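Local coordinates for selenium-binding protein (Sulfolobus tokodaii, PDB 2ECE), which is of unknown function but, as a beta-propeller of the selenium-binding protein family, may bind selenium, at residues I282-Y287 with N352-V357. Residues are numbered along the deposited sequence; the frame is centred on the assembly and turned at random.
Sequences IWLWFY and NPFKPV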
loop_
_atom_site.group_PDB
_atom_site.type_symbol
_atom_site.label_atom_id
_atom_site.label_comp_id
_atom_site.label_asym_id
_atom_site.label_seq_id
_atom_site.Cartn_x
_atom_site.Cartn_y
_atom_site.Cartn_z
ATOM N N ILE A 282 0.551 9.891 -12.590
ATOM C CA ILE A 282 1.153 10.108 -11.284
ATOM C C ILE A 282 1.151 11.610 -11.069
ATOM O O ILE A 282 1.515 12.376 -11.965
ATOM C CB ILE A 282 2.596 9.586 -11.231
ATOM C CG1 ILE A 282 2.606 8.078 -11.501
ATOM C CG2 ILE A 282 3.214 9.905 -9.880
ATOM C CD1 ILE A 282 1.664 7.278 -10.602
ATOM N N TRP A 283 0.725 12.032 -9.887
ATOM C CA TRP A 283 0.657 13.444 -9.579
ATOM C C TRP A 283 1.559 13.820 -8.420
ATOM O O TRP A 283 1.679 13.077 -7.447
ATOM C CB TRP A 283 -0.783 13.835 -9.255
ATOM C CG TRP A 283 -1.714 13.741 -10.425
ATOM C CD1 TRP A 283 -2.108 12.606 -11.080
ATOM C CD2 TRP A 283 -2.379 14.829 -11.074
ATOM N NE1 TRP A 283 -2.981 12.924 -12.096
ATOM C CE2 TRP A 283 -3.162 14.281 -12.115
ATOM C CE3 TRP A 283 -2.386 16.216 -10.878
ATOM C CZ2 TRP A 283 -3.950 15.076 -12.959
ATOM C CZ3 TRP A 283 -3.174 17.009 -11.722
ATOM C CH2 TRP A 283 -3.941 16.433 -12.747
ATOM N N LEU A 284 2.194 14.981 -8.544
ATOM C CA LEU A 284 3.078 15.501 -7.511
ATOM C C LEU A 284 2.337 16.593 -6.754
ATOM O O LEU A 284 1.946 17.600 -7.343
ATOM C CB LEU A 284 4.341 16.101 -8.144
ATOM C CG LEU A 284 5.337 16.839 -7.240
ATOM C CD1 LEU A 284 5.980 15.855 -6.282
ATOM C CD2 LEU A 284 6.411 17.522 -8.094
ATOM N N TRP A 285 2.113 16.387 -5.461
ATOM C CA TRP A 285 1.458 17.407 -4.654
ATOM C C TRP A 285 2.595 18.080 -3.895
ATOM O O TRP A 285 3.518 17.406 -3.438
ATOM C CB TRP A 285 0.428 16.795 -3.688
ATOM C CG TRP A 285 0.852 15.534 -2.966
ATOM C CD1 TRP A 285 0.723 14.245 -3.415
ATOM C CD2 TRP A 285 1.414 15.444 -1.651
ATOM N NE1 TRP A 285 1.162 13.363 -2.459
ATOM C CE2 TRP A 285 1.590 14.069 -1.366
ATOM C CE3 TRP A 285 1.780 16.389 -0.685
ATOM C CZ2 TRP A 285 2.121 13.616 -0.151
ATOM C CZ3 TRP A 285 2.309 15.939 0.524
ATOM C CH2 TRP A 285 2.472 14.561 0.779
ATOM N N PHE A 286 2.539 19.402 -3.779
ATOM C CA PHE A 286 3.597 20.152 -3.107
ATOM C C PHE A 286 3.110 21.497 -2.572
ATOM O O PHE A 286 2.154 22.073 -3.097
ATOM C CB PHE A 286 4.755 20.368 -4.090
ATOM C CG PHE A 286 4.361 21.112 -5.342
ATOM C CD1 PHE A 286 4.574 22.483 -5.448
ATOM C CD2 PHE A 286 3.759 20.444 -6.407
ATOM C CE1 PHE A 286 4.195 23.184 -6.594
ATOM C CE2 PHE A 286 3.373 21.135 -7.559
ATOM C CZ PHE A 286 3.593 22.511 -7.651
ATOM N N TYR A 287 3.767 21.993 -1.527
ATOM C CA TYR A 287 3.399 23.279 -0.937
ATOM C C TYR A 287 4.358 24.352 -1.438
ATOM O O TYR A 287 5.572 24.207 -1.337
ATOM C CB TYR A 287 3.444 23.206 0.591
ATOM C CG TYR A 287 2.912 24.442 1.281
ATOM C CD1 TYR A 287 3.771 25.463 1.699
ATOM C CD2 TYR A 287 1.546 24.594 1.519
ATOM C CE1 TYR A 287 3.278 26.603 2.342
ATOM C CE2 TYR A 287 1.047 25.726 2.158
ATOM C CZ TYR A 287 1.917 26.724 2.569
ATOM O OH TYR A 287 1.425 27.837 3.216
ATOM N N ASN A 352 14.569 15.216 -9.900
ATOM C CA ASN A 352 13.774 16.413 -10.112
ATOM C C ASN A 352 12.370 15.832 -10.110
ATOM O O ASN A 352 11.922 15.263 -11.108
ATOM C CB ASN A 352 14.069 17.059 -11.463
ATOM C CG ASN A 352 13.151 18.232 -11.747
ATOM O OD1 ASN A 352 12.272 18.561 -10.945
ATOM N ND2 ASN A 352 13.345 18.869 -12.893
ATOM N N PRO A 353 11.661 15.953 -8.976
ATOM C CA PRO A 353 10.298 15.441 -8.791
ATOM C C PRO A 353 9.324 15.893 -9.872
ATOM O O PRO A 353 8.431 15.143 -10.271
ATOM C CB PRO A 353 9.907 15.978 -7.412
ATOM C CG PRO A 353 11.223 16.209 -6.730
ATOM C CD PRO A 353 12.050 16.797 -7.834
ATOM N N PHE A 354 9.507 17.124 -10.336
ATOM C CA PHE A 354 8.646 17.698 -11.358
ATOM C C PHE A 354 8.832 17.081 -12.739
ATOM O O PHE A 354 7.937 17.155 -13.576
ATOM C CB PHE A 354 8.880 19.207 -11.419
ATOM C CG PHE A 354 8.469 19.928 -10.170
ATOM C CD1 PHE A 354 7.166 20.382 -10.011
ATOM C CD2 PHE A 354 9.380 20.135 -9.137
ATOM C CE1 PHE A 354 6.772 21.031 -8.844
ATOM C CE2 PHE A 354 8.997 20.782 -7.963
ATOM C CZ PHE A 354 7.687 21.232 -7.817
ATOM N N LYS A 355 9.988 16.469 -12.976
ATOM C CA LYS A 355 10.271 15.845 -14.266
ATOM C C LYS A 355 10.926 14.478 -14.083
ATOM O O LYS A 355 12.144 14.332 -14.219
ATOM C CB LYS A 355 11.181 16.750 -15.106
ATOM C CG LYS A 355 10.443 17.642 -16.099
ATOM C CD LYS A 355 10.845 17.285 -17.524
ATOM C CE LYS A 355 9.633 17.140 -18.438
ATOM N NZ LYS A 355 9.986 16.412 -19.688
ATOM N N PRO A 356 10.114 13.451 -13.772
ATOM C CA PRO A 356 10.588 12.080 -13.562
ATOM C C PRO A 356 11.166 11.458 -14.835
ATOM O O PRO A 356 10.652 11.672 -15.927
ATOM C CB PRO A 356 9.331 11.347 -13.084
ATOM C CG PRO A 356 8.506 12.445 -12.459
ATOM C CD PRO A 356 8.680 13.557 -13.455
ATOM N N VAL A 357 12.232 10.683 -14.682
ATOM C CA VAL A 357 12.866 10.029 -15.813
ATOM C C VAL A 357 12.823 8.511 -15.664
ATOM O O VAL A 357 13.280 7.964 -14.660
ATOM C CB VAL A 357 14.338 10.487 -15.958
ATOM C CG1 VAL A 357 15.073 9.601 -16.954
ATOM C CG2 VAL A 357 14.377 11.935 -16.414
#
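Phe-354 reaches from its turn across to Leu-284 and Phe-286, laying a face on Leu-284 and turning an edge to Phe-286. Its CB leads to a CG set anti to the carbonyl carbon (chi1 -65°), which carries the ring over the methyl CD2 of Leu-284. CG, CD1 and CE1 all lie near that methyl in a CH-pi contact, closest at Phe-354 CD1, 3.5 Å from Leu-284 CD2, while CD2 and CE2 stand farther from it. Farther out, Phe-354 CE1 also comes within 3.6 Å of Phe-286 CE2. CZ, at the tip, faces CG and CD1 of Phe-286, 4.1 Å from each. The rings form a T-shaped pair, their planes at 76°. The contact joins two neighbouring blades of the beta-propeller: strand 280-288 belongs to one antiparallel sheet, while the type I turn Asn-352 to Lys-355 lies in the loop between strands 344-349 and 357-363 of the next blade. An alanine in place of Phe-354 would remove the ring and is likely to leave the Leu-284 methyl and the Phe-286 face without their aromatic partner across the blades. Leu-284 also touches Pro-353, its CD2 3.9 Å from the proline CB, and on its own sheet it packs on Val-297.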